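Local coordinates for protein Hep_Hag family (Burkholderia pseudomallei, PDB 3S6L) that forms a YadA-like head domain of the trimeric autotransporter adhesin BoaA and probably mediates attachment of the bacterium to host epithelial cells, at residues G34-A39 and G48-A53; G41-A46 and L54-N59; F96-L101 and G111-A116; T66-A71 and T80-G85. All blocks are in the same frame, centred on the assembly; numbering follows the deposited sequence.

Contact 1. Residues G34-A39 and G48-A53. With ZN (zinc ion), chain Q.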
loop_
_atom_site.group_PDB
_atom_site.type_symbol
_atom_site.label_atom_id
_atom_site.label_comp_id
_atom_site.label_asym_id
_atom_site.label_seq_id
_atom_site.Cartn_x
_atom_site.Cartn_y
_atom_site.Cartn_z
ATOM N N GLY A 34 -16.790 18.016 -2.183
ATOM C CA GLY A 34 -15.917 18.673 -1.228
ATOM C C GLY A 34 -14.961 19.691 -1.809
ATOM O O GLY A 34 -14.396 20.501 -1.066
ATOM N N GLY A 35 -14.797 19.678 -3.130
ATOM C CA GLY A 35 -13.802 20.513 -3.793
ATOM C C GLY A 35 -12.678 19.562 -4.173
ATOM O O GLY A 35 -12.160 18.812 -3.308
ATOM N N ASN A 36 -12.318 19.588 -5.456
ATOM C CA ASN A 36 -11.328 18.684 -6.037
ATOM C C ASN A 36 -11.617 17.227 -5.671
ATOM O O ASN A 36 -10.722 16.436 -5.434
ATOM C CB ASN A 36 -9.917 19.090 -5.614
ATOM C CG ASN A 36 -9.510 20.438 -6.154
ATOM O OD1 ASN A 36 -10.033 20.903 -7.169
ATOM N ND2 ASN A 36 -8.570 21.077 -5.483
ATOM N N GLY A 37 -12.898 16.885 -5.630
ATOM C CA GLY A 37 -13.317 15.544 -5.277
ATOM C C GLY A 37 -13.530 14.664 -6.475
ATOM O O GLY A 37 -13.763 15.142 -7.578
ATOM N N THR A 38 -13.423 13.361 -6.260
ATOM C CA THR A 38 -13.673 12.401 -7.324
ATOM C C THR A 38 -14.335 11.221 -6.679
ATOM O O THR A 38 -13.918 10.736 -5.625
ATOM C CB THR A 38 -12.366 11.988 -8.034
ATOM O OG1 THR A 38 -11.641 13.162 -8.379
ATOM C CG2 THR A 38 -12.642 11.192 -9.291
ATOM N N ALA A 39 -15.407 10.773 -7.293
ATOM C CA ALA A 39 -16.214 9.723 -6.690
ATOM C C ALA A 39 -16.721 8.883 -7.829
ATOM O O ALA A 39 -17.545 9.354 -8.633
ATOM C CB ALA A 39 -17.404 10.317 -5.853
ATOM N N GLY A 48 -15.173 14.864 1.676
ATOM C CA GLY A 48 -14.095 15.629 2.339
ATOM C C GLY A 48 -13.445 16.552 1.315
ATOM O O GLY A 48 -13.626 16.363 0.124
ATOM N N THR A 49 -12.678 17.544 1.734
ATOM C CA THR A 49 -11.974 18.341 0.720
ATOM C C THR A 49 -10.855 17.498 0.059
ATOM O O THR A 49 -10.205 16.724 0.745
ATOM C CB THR A 49 -11.405 19.628 1.306
ATOM O OG1 THR A 49 -10.476 19.297 2.356
ATOM C CG2 THR A 49 -12.538 20.511 1.887
ATOM N N ASP A 50 -10.658 17.634 -1.262
ATOM C CA ASP A 50 -9.563 16.953 -1.985
ATOM C C ASP A 50 -9.674 15.423 -1.830
ATOM O O ASP A 50 -8.685 14.712 -1.668
ATOM C CB ASP A 50 -8.179 17.475 -1.516
ATOM C CG ASP A 50 -7.952 18.989 -1.827
ATOM O OD1 ASP A 50 -8.775 19.584 -2.539
ATOM O OD2 ASP A 50 -6.944 19.606 -1.378
ATOM N N ALA A 51 -10.895 14.910 -1.885
ATOM C CA ALA A 51 -11.132 13.529 -1.485
ATOM C C ALA A 51 -11.359 12.678 -2.721
ATOM O O ALA A 51 -11.823 13.189 -3.734
ATOM C CB ALA A 51 -12.324 13.439 -0.523
ATOM N N THR A 52 -11.030 11.391 -2.637
ATOM C CA THR A 52 -11.098 10.507 -3.806
ATOM C C THR A 52 -11.677 9.167 -3.388
ATOM O O THR A 52 -11.125 8.499 -2.518
ATOM C CB THR A 52 -9.703 10.288 -4.415
ATOM O OG1 THR A 52 -9.119 11.552 -4.783
ATOM C CG2 THR A 52 -9.765 9.367 -5.635
ATOM N N ALA A 53 -12.799 8.791 -3.993
ATOM C CA ALA A 53 -13.498 7.532 -3.684
ATOM C C ALA A 53 -13.696 6.729 -4.959
ATOM O O ALA A 53 -14.188 7.252 -5.969
ATOM C CB ALA A 53 -14.872 7.816 -3.046
HETATM ZN ZN ZN Q . -6.291 20.636 0.525
HETATM O O HOH W 1 -10.104 13.979 -6.330
HETATM O O HOH W 2 -5.241 21.969 2.217
HETATM O O HOH W 3 -4.148 20.212 -0.217
#
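Asn36 and Asp50 lie side by side on successive coils of a repeating fold, pointing the same way, with amide and carboxylate planes 21° apart. Their first torsions match, each CG standing anti to the carbonyl carbon (chi1 -65° and -63°), and the two flat groups are thereby carried outward in step. Asn36 ND2 gives a weak, bent hydrogen bond to Asp50 OD1 at 3.3 Å, and Asn36 CB approaches the same oxygen. The other carboxylate oxygen has a different task: Asp50 OD2 binds a zinc ion at 2.3 Å, alongside two waters and His64 of the next coil. The two oxygens thus divide the work, and the weak bond may bias the rotation of the carboxylate.

Beneath this pair the backbones are laced together. Asp50 N donates to Gly35 O at 2.8 Å, which ties the turn bearing the zinc ligand to the preceding coil. Further along, Thr38 N bonds to Ala51 O, and Ala53 N returns to Thr38 O at 2.8 Å, a parallel strand ladder. Thr38 and Thr52 stand on one face of it, Ala39 and Ala53 on the other. A water joins the threonines, accepting from Thr38 OG1 and Thr52 OG1 while donating to Asn36 O at 2.7 Å. On the threonine face Leu54 of the second subunit packs against Thr52. Equivalent residues stacked in register from one turn to the next are the hallmark of the left-handed parallel beta-roll of YadA-like heads.

Contact 2. Residues G41-A46 and L54-N59; sequences GGAASA and LGQASN
Ser45, Gln56 and Gly42 carry the greatest buried areas where the loop ending in strand 45-46 lies against 54-59, and each shows a different way for one coil to rest on the next. Gln56 reaches its neighbour with its aliphatic part. With CG anti to the backbone N (chi1 -166°) and the chain bent at the next bond, the side chain bends back beside Gly42 O, its CG 3.2 Å away. Its polar end is engaged further along the roll, where Gln56 OE1 accepts from Gln70 NE2. Gly42 O also receives Ala57 N at 2.8 Å, so one oxygen meets both an amide and a methylene.

Ser45 takes part chiefly through its backbone: its N donates to Ser58 O at 2.8 Å, and its O lies near Asn59 CA. The hydroxyl is more distant, with Ser45 OG 4.0 Å from Asn59 OD1. Inside the turn, Ser58 OG bonds to Gly55 O at 2.7 Å, and Ser58 N reaches the same oxygen from the same face. That double grip braces the type II turn, while Ala44 CB packs 3.5 Å from Gly55 O. The chemistry implies a join made mainly by main-chain amides, in which the small residues are consistent with close stacking and the glutamine sends its amide onward to the following coil.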
loop_
_atom_site.group_PDB
_atom_site.type_symbol
_atom_site.label_atom_id
_atom_site.label_comp_id
_atom_site.label_asym_id
_atom_site.label_seq_id
_atom_site.Cartn_x
_atom_site.Cartn_y
_atom_site.Cartn_z
ATOM N N GLY A 41 -18.347 5.121 -8.936
ATOM C CA GLY A 41 -19.020 3.910 -8.500
ATOM C C GLY A 41 -20.434 4.126 -7.945
ATOM O O GLY A 41 -20.814 5.239 -7.551
ATOM N N GLY A 42 -21.202 3.042 -7.900
ATOM C CA GLY A 42 -22.575 3.089 -7.363
ATOM C C GLY A 42 -22.563 3.592 -5.932
ATOM O O GLY A 42 -21.905 3.007 -5.060
ATOM N N ALA A 43 -23.280 4.690 -5.701
ATOM C CA ALA A 43 -23.325 5.315 -4.387
ATOM C C ALA A 43 -21.932 5.661 -3.830
ATOM O O ALA A 43 -21.794 5.855 -2.624
ATOM C CB ALA A 43 -24.152 4.438 -3.369
ATOM N N ALA A 44 -20.909 5.771 -4.696
ATOM C CA ALA A 44 -19.608 6.275 -4.242
ATOM C C ALA A 44 -19.739 7.698 -3.709
ATOM O O ALA A 44 -20.441 8.536 -4.292
ATOM C CB ALA A 44 -18.579 6.231 -5.358
ATOM N N SER A 45 -19.017 8.000 -2.636
ATOM C CA SER A 45 -19.125 9.325 -2.056
ATOM C C SER A 45 -17.766 9.964 -1.715
ATOM O O SER A 45 -16.917 9.358 -1.090
ATOM C CB SER A 45 -20.074 9.263 -0.855
ATOM O OG SER A 45 -20.055 10.485 -0.174
ATOM N N ALA A 46 -17.539 11.186 -2.141
ATOM C CA ALA A 46 -16.331 11.869 -1.759
ATOM C C ALA A 46 -16.715 13.251 -1.187
ATOM O O ALA A 46 -16.821 14.230 -1.926
ATOM C CB ALA A 46 -15.391 12.005 -2.970
ATOM N N LEU A 54 -13.326 5.459 -4.924
ATOM C CA LEU A 54 -13.542 4.615 -6.077
ATOM C C LEU A 54 -14.146 3.304 -5.592
ATOM O O LEU A 54 -13.622 2.672 -4.658
ATOM C CB LEU A 54 -12.208 4.335 -6.793
ATOM C CG LEU A 54 -12.321 3.282 -7.892
ATOM C CD1 LEU A 54 -13.053 3.924 -9.038
ATOM C CD2 LEU A 54 -10.984 2.709 -8.346
ATOM N N GLY A 55 -15.242 2.904 -6.221
ATOM C CA GLY A 55 -15.908 1.641 -5.908
ATOM C C GLY A 55 -17.309 1.831 -5.360
ATOM O O GLY A 55 -17.633 2.905 -4.846
ATOM N N GLN A 56 -18.147 0.800 -5.465
ATOM C CA GLN A 56 -19.542 0.913 -4.998
ATOM C C GLN A 56 -19.556 1.098 -3.462
ATOM O O GLN A 56 -18.804 0.465 -2.734
ATOM C CB GLN A 56 -20.379 -0.313 -5.436
ATOM C CG GLN A 56 -21.909 -0.164 -5.316
ATOM C CD GLN A 56 -22.438 -0.368 -3.898
ATOM O OE1 GLN A 56 -21.861 -1.110 -3.090
ATOM N NE2 GLN A 56 -23.539 0.305 -3.588
ATOM N N ALA A 57 -20.410 1.981 -2.988
ATOM C CA ALA A 57 -20.454 2.388 -1.566
ATOM C C ALA A 57 -19.118 2.876 -0.951
ATOM O O ALA A 57 -19.015 2.995 0.275
ATOM C CB ALA A 57 -21.156 1.305 -0.663
ATOM N N SER A 58 -18.111 3.175 -1.776
ATOM C CA SER A 58 -16.869 3.721 -1.230
ATOM C C SER A 58 -17.129 5.104 -0.624
ATOM O O SER A 58 -18.033 5.861 -1.066
ATOM C CB SER A 58 -15.738 3.761 -2.277
ATOM O OG SER A 58 -16.047 4.561 -3.399
ATOM N N ASN A 59 -16.345 5.441 0.392
ATOM C CA ASN A 59 -16.650 6.633 1.157
ATOM C C ASN A 59 -15.395 7.354 1.631
ATOM O O ASN A 59 -14.707 6.892 2.572
ATOM C CB ASN A 59 -17.585 6.289 2.331
ATOM C CG ASN A 59 -17.861 7.488 3.250
ATOM O OD1 ASN A 59 -18.304 8.533 2.817
ATOM N ND2 ASN A 59 -17.582 7.317 4.545
#

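Contact 3. Residues F96-L101 and G111-A116. With ZN (zinc ion), chain R.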
loop_
_atom_site.group_PDB
_atom_site.type_symbol
_atom_site.label_atom_id
_atom_site.label_comp_id
_atom_site.label_asym_id
_atom_site.label_seq_id
_atom_site.Cartn_x
_atom_site.Cartn_y
_atom_site.Cartn_z
ATOM N N PHE A 96 -4.154 -0.745 3.871
ATOM C CA PHE A 96 -3.972 -1.438 2.610
ATOM C C PHE A 96 -4.285 -2.922 2.778
ATOM O O PHE A 96 -3.660 -3.622 3.590
ATOM C CB PHE A 96 -2.541 -1.278 2.092
ATOM C CG PHE A 96 -2.312 -1.972 0.756
ATOM C CD1 PHE A 96 -2.886 -1.459 -0.432
ATOM C CD2 PHE A 96 -1.575 -3.159 0.680
ATOM C CE1 PHE A 96 -2.718 -2.119 -1.679
ATOM C CE2 PHE A 96 -1.394 -3.807 -0.550
ATOM C CZ PHE A 96 -1.963 -3.287 -1.736
ATOM N N GLY A 97 -5.251 -3.399 1.995
ATOM C CA GLY A 97 -5.560 -4.802 1.964
ATOM C C GLY A 97 -7.022 -4.969 2.295
ATOM O O GLY A 97 -7.597 -4.126 3.003
ATOM N N GLN A 98 -7.629 -6.039 1.792
ATOM C CA GLN A 98 -9.048 -6.243 1.999
ATOM C C GLN A 98 -9.341 -6.325 3.508
ATOM O O GLN A 98 -8.641 -7.062 4.226
ATOM C CB GLN A 98 -9.504 -7.522 1.252
ATOM C CG GLN A 98 -11.031 -7.688 1.139
ATOM C CD GLN A 98 -11.580 -8.597 2.230
ATOM O OE1 GLN A 98 -10.922 -9.579 2.584
ATOM N NE2 GLN A 98 -12.795 -8.289 2.764
ATOM N N GLY A 99 -10.339 -5.567 3.988
ATOM C CA GLY A 99 -10.763 -5.613 5.423
ATOM C C GLY A 99 -9.704 -5.113 6.403
ATOM O O GLY A 99 -9.760 -5.404 7.609
ATOM N N ALA A 100 -8.707 -4.384 5.891
ATOM C CA ALA A 100 -7.646 -3.844 6.721
ATOM C C ALA A 100 -8.228 -2.631 7.449
ATOM O O ALA A 100 -9.054 -1.918 6.891
ATOM C CB ALA A 100 -6.445 -3.422 5.874
ATOM N N LEU A 101 -7.796 -2.402 8.683
ATOM C CA LEU A 101 -8.320 -1.260 9.459
ATOM C C LEU A 101 -7.166 -0.524 10.142
ATOM O O LEU A 101 -6.403 -1.131 10.885
ATOM C CB LEU A 101 -9.367 -1.695 10.494
ATOM C CG LEU A 101 -9.919 -0.616 11.439
ATOM C CD1 LEU A 101 -10.867 0.370 10.707
ATOM C CD2 LEU A 101 -10.634 -1.247 12.662
ATOM N N GLY A 111 -1.939 -5.217 4.903
ATOM C CA GLY A 111 -2.242 -6.646 4.805
ATOM C C GLY A 111 -3.714 -6.927 5.088
ATOM O O GLY A 111 -4.351 -6.227 5.897
ATOM N N ALA A 112 -4.254 -7.946 4.423
ATOM C CA ALA A 112 -5.678 -8.276 4.530
ATOM C C ALA A 112 -6.034 -8.539 5.984
ATOM O O ALA A 112 -5.342 -9.305 6.653
ATOM C CB ALA A 112 -6.009 -9.504 3.678
ATOM N N HIS A 113 -7.094 -7.906 6.473
ATOM C CA HIS A 113 -7.558 -8.121 7.860
ATOM C C HIS A 113 -6.514 -7.791 8.932
ATOM O O HIS A 113 -6.589 -8.311 10.061
ATOM C CB HIS A 113 -8.129 -9.547 8.059
ATOM C CG HIS A 113 -9.241 -9.880 7.114
ATOM N ND1 HIS A 113 -10.538 -9.436 7.300
ATOM C CD2 HIS A 113 -9.244 -10.583 5.958
ATOM C CE1 HIS A 113 -11.294 -9.860 6.304
ATOM N NE2 HIS A 113 -10.534 -10.563 5.480
ATOM N N SER A 114 -5.570 -6.915 8.602
ATOM C CA SER A 114 -4.643 -6.382 9.597
ATOM C C SER A 114 -5.350 -5.227 10.306
ATOM O O SER A 114 -6.212 -4.584 9.714
ATOM C CB SER A 114 -3.367 -5.858 8.947
ATOM O OG SER A 114 -3.695 -4.816 8.010
ATOM N N THR A 115 -4.981 -4.973 11.558
ATOM C CA THR A 115 -5.614 -3.933 12.376
ATOM C C THR A 115 -4.501 -3.141 13.085
ATOM O O THR A 115 -3.737 -3.697 13.879
ATOM C CB THR A 115 -6.614 -4.527 13.448
ATOM O OG1 THR A 115 -7.626 -5.329 12.800
ATOM C CG2 THR A 115 -7.310 -3.400 14.291
ATOM N N ALA A 116 -4.372 -1.872 12.744
ATOM C CA ALA A 116 -3.443 -0.988 13.443
ATOM C C ALA A 116 -4.295 -0.076 14.295
ATOM O O ALA A 116 -4.824 0.946 13.809
ATOM C CB ALA A 116 -2.584 -0.192 12.487
HETATM ZN ZN ZN R . -11.557 -11.175 3.774
HETATM O O HOH W 4 -9.089 -5.634 10.394
#
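The His113 imidazole has Gln98 O over the centre of one face, 3.9 Å above the ring plane, while its NE2 points to a zinc ion shared with the Gln98 side chain. Amide and ring lie side by side, pointing the same way, their planes turned 78° apart. His113 NE2 and Gln98 OE1 each bind the metal at 2.1 Å. The separation of 3.1 Å between His113 NE2 and Gln98 OE1 reflects that common ligation. The glutamine is set for this by CG anti to its N (chi1 -168°) and a bend at the next bond; its NE2 donates to Gln84 OE1 of the preceding coil, which should help fix the amide rotation.

The backbone holds the ligands in step: His113 N donates to Gln98 O at 2.9 Å, and Gly111 N to Phe96 O at 2.7 Å. Beyond the turns, Leu101 N meets Ser114 O, Ala116 N meets Leu101 O, and a water spans Gly99 O, Ser114 O and Thr115 OG1. Ser114 OG braces its own turn through Gly111 O at 2.6 Å. The result is a zinc site built from equivalent type II turns of neighbouring coils, Gln98 coming from one and His113 from the next.

Contact 4. Residues T66-A71 and T80-G85; sequences TALGQA and TAVGQG
Ala81 N donates to Thr66 O at 2.8 Å, and the bond is close to straight (N-H...O 169°). It belongs to the main-chain ladder of the left-handed parallel beta-roll, in which strands 66-68 and 80-82 run parallel, 7° apart, with closest axes at 4.7 Å. Leu68 N bonds to Ala81 O and Gly83 N to Leu68 O, and Gly85 N continues the series to Gln70 O at 2.8 Å.

Past the strands a second ladder is made by side chains, with Gln84 NE2 donating to Gln70 OE1 at 2.9 Å. The two glutamines run side by side with amide planes only 4° apart. In both, CG is anti to the backbone N and the chain bends at the next bond, which brings the amides out coplanar, the N-H of one facing the oxygen of the other. The row continues to Gln56 on one side and Gln98 on the other, and each amide therefore uses both its oxygen and its nitrogen.

Leu68 and Val82 share the face of the threonines, and Leu68 CD1 touches Val82 CG2 at 3.7 Å. This apolar row lies at the core of the trimer: Leu68 packs on Leu68 of the third subunit, and Val82 likewise on Val82 of the third subunit. At the start of the strands the threonine hydroxyls are bridged by one water, which donates to Thr66 OG1 at 2.6 Å and to Thr80 OG1 at 2.9 Å.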
loop_
_atom_site.group_PDB
_atom_site.type_symbol
_atom_site.label_atom_id
_atom_site.label_comp_id
_atom_site.label_asym_id
_atom_site.label_seq_id
_atom_site.Cartn_x
_atom_site.Cartn_y
_atom_site.Cartn_z
ATOM N N THR A 66 -8.678 9.161 0.867
ATOM C CA THR A 66 -8.692 8.377 -0.343
ATOM C C THR A 66 -9.277 6.994 -0.011
ATOM O O THR A 66 -8.762 6.267 0.833
ATOM C CB THR A 66 -7.256 8.296 -0.935
ATOM O OG1 THR A 66 -6.778 9.625 -1.162
ATOM C CG2 THR A 66 -7.223 7.533 -2.223
ATOM N N ALA A 67 -10.381 6.645 -0.634
ATOM C CA ALA A 67 -11.012 5.356 -0.321
ATOM C C ALA A 67 -11.230 4.569 -1.604
ATOM O O ALA A 67 -11.995 4.978 -2.456
ATOM C CB ALA A 67 -12.346 5.573 0.455
ATOM N N LEU A 68 -10.523 3.458 -1.769
ATOM C CA LEU A 68 -10.526 2.767 -3.083
ATOM C C LEU A 68 -10.802 1.301 -2.854
ATOM O O LEU A 68 -10.020 0.623 -2.193
ATOM C CB LEU A 68 -9.181 2.936 -3.792
ATOM C CG LEU A 68 -8.517 4.324 -3.763
ATOM C CD1 LEU A 68 -7.102 4.251 -4.369
ATOM C CD2 LEU A 68 -9.371 5.356 -4.507
ATOM N N GLY A 69 -11.919 0.823 -3.381
ATOM C CA GLY A 69 -12.365 -0.529 -3.131
ATOM C C GLY A 69 -13.814 -0.483 -2.711
ATOM O O GLY A 69 -14.246 0.505 -2.099
ATOM N N GLN A 70 -14.565 -1.536 -3.048
ATOM C CA GLN A 70 -15.983 -1.595 -2.734
ATOM C C GLN A 70 -16.169 -1.527 -1.209
ATOM O O GLN A 70 -15.501 -2.245 -0.448
ATOM C CB GLN A 70 -16.625 -2.871 -3.326
ATOM C CG GLN A 70 -18.158 -2.899 -3.327
ATOM C CD GLN A 70 -18.778 -3.392 -1.983
ATOM O OE1 GLN A 70 -18.146 -4.133 -1.232
ATOM N NE2 GLN A 70 -20.011 -2.955 -1.693
ATOM N N ALA A 71 -17.056 -0.643 -0.777
ATOM C CA ALA A 71 -17.333 -0.453 0.635
ATOM C C ALA A 71 -16.109 -0.011 1.443
ATOM O O ALA A 71 -16.112 -0.150 2.633
ATOM C CB ALA A 71 -18.038 -1.738 1.279
ATOM N N THR A 80 -6.301 7.100 4.252
ATOM C CA THR A 80 -6.235 6.369 2.991
ATOM C C THR A 80 -6.663 4.937 3.314
ATOM O O THR A 80 -6.134 4.300 4.253
ATOM C CB THR A 80 -4.820 6.408 2.419
ATOM O OG1 THR A 80 -4.406 7.781 2.221
ATOM C CG2 THR A 80 -4.734 5.664 1.100
ATOM N N ALA A 81 -7.646 4.429 2.570
ATOM C CA ALA A 81 -8.092 3.045 2.755
ATOM C C ALA A 81 -8.185 2.427 1.387
ATOM O O ALA A 81 -8.912 2.958 0.520
ATOM C CB ALA A 81 -9.450 2.984 3.482
ATOM N N VAL A 82 -7.429 1.340 1.175
ATOM C CA VAL A 82 -7.358 0.710 -0.147
ATOM C C VAL A 82 -7.530 -0.813 0.001
ATOM O O VAL A 82 -6.709 -1.496 0.666
ATOM C CB VAL A 82 -6.027 1.076 -0.907
ATOM C CG1 VAL A 82 -5.849 0.264 -2.181
ATOM C CG2 VAL A 82 -5.955 2.566 -1.229
ATOM N N GLY A 83 -8.597 -1.334 -0.616
ATOM C CA GLY A 83 -8.978 -2.732 -0.497
ATOM C C GLY A 83 -10.474 -2.798 -0.243
ATOM O O GLY A 83 -11.059 -1.884 0.363
ATOM N N GLN A 84 -11.120 -3.862 -0.713
ATOM C CA GLN A 84 -12.539 -4.012 -0.437
ATOM C C GLN A 84 -12.750 -3.972 1.089
ATOM O O GLN A 84 -12.025 -4.619 1.865
ATOM C CB GLN A 84 -13.121 -5.281 -1.075
ATOM C CG GLN A 84 -14.665 -5.369 -0.991
ATOM C CD GLN A 84 -15.171 -5.806 0.395
ATOM O OE1 GLN A 84 -14.472 -6.510 1.127
ATOM N NE2 GLN A 84 -16.375 -5.361 0.763
ATOM N N GLY A 85 -13.736 -3.195 1.519
ATOM C CA GLY A 85 -14.064 -3.129 2.943
ATOM C C GLY A 85 -12.933 -2.629 3.847
ATOM O O GLY A 85 -13.003 -2.830 5.051
HETATM O O HOH W 5 -5.376 10.231 1.000
#

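The four contacts sample successive coils of one repeating roll. Contacts 1 and 4 share the long, mainly parallel sheet, whose strands 52-54 and 66-68 are neighbours: contact 4 is largely buried at the subunit interface, whereas contact 1 extends from buried threonines to a partly exposed zinc-binding turn. Contacts 2 and 3 both join paired type II turns where the chain leaves that sheet, the former more exposed, the latter mostly buried but also metal-bearing. Contacts 1 and 3 thus recruit zinc at separate sites and do not touch. Contact 4 adjoins all the others, and the glutamine row runs from contact 2 through contact 4 to Gln98, where the same side chain also binds zinc.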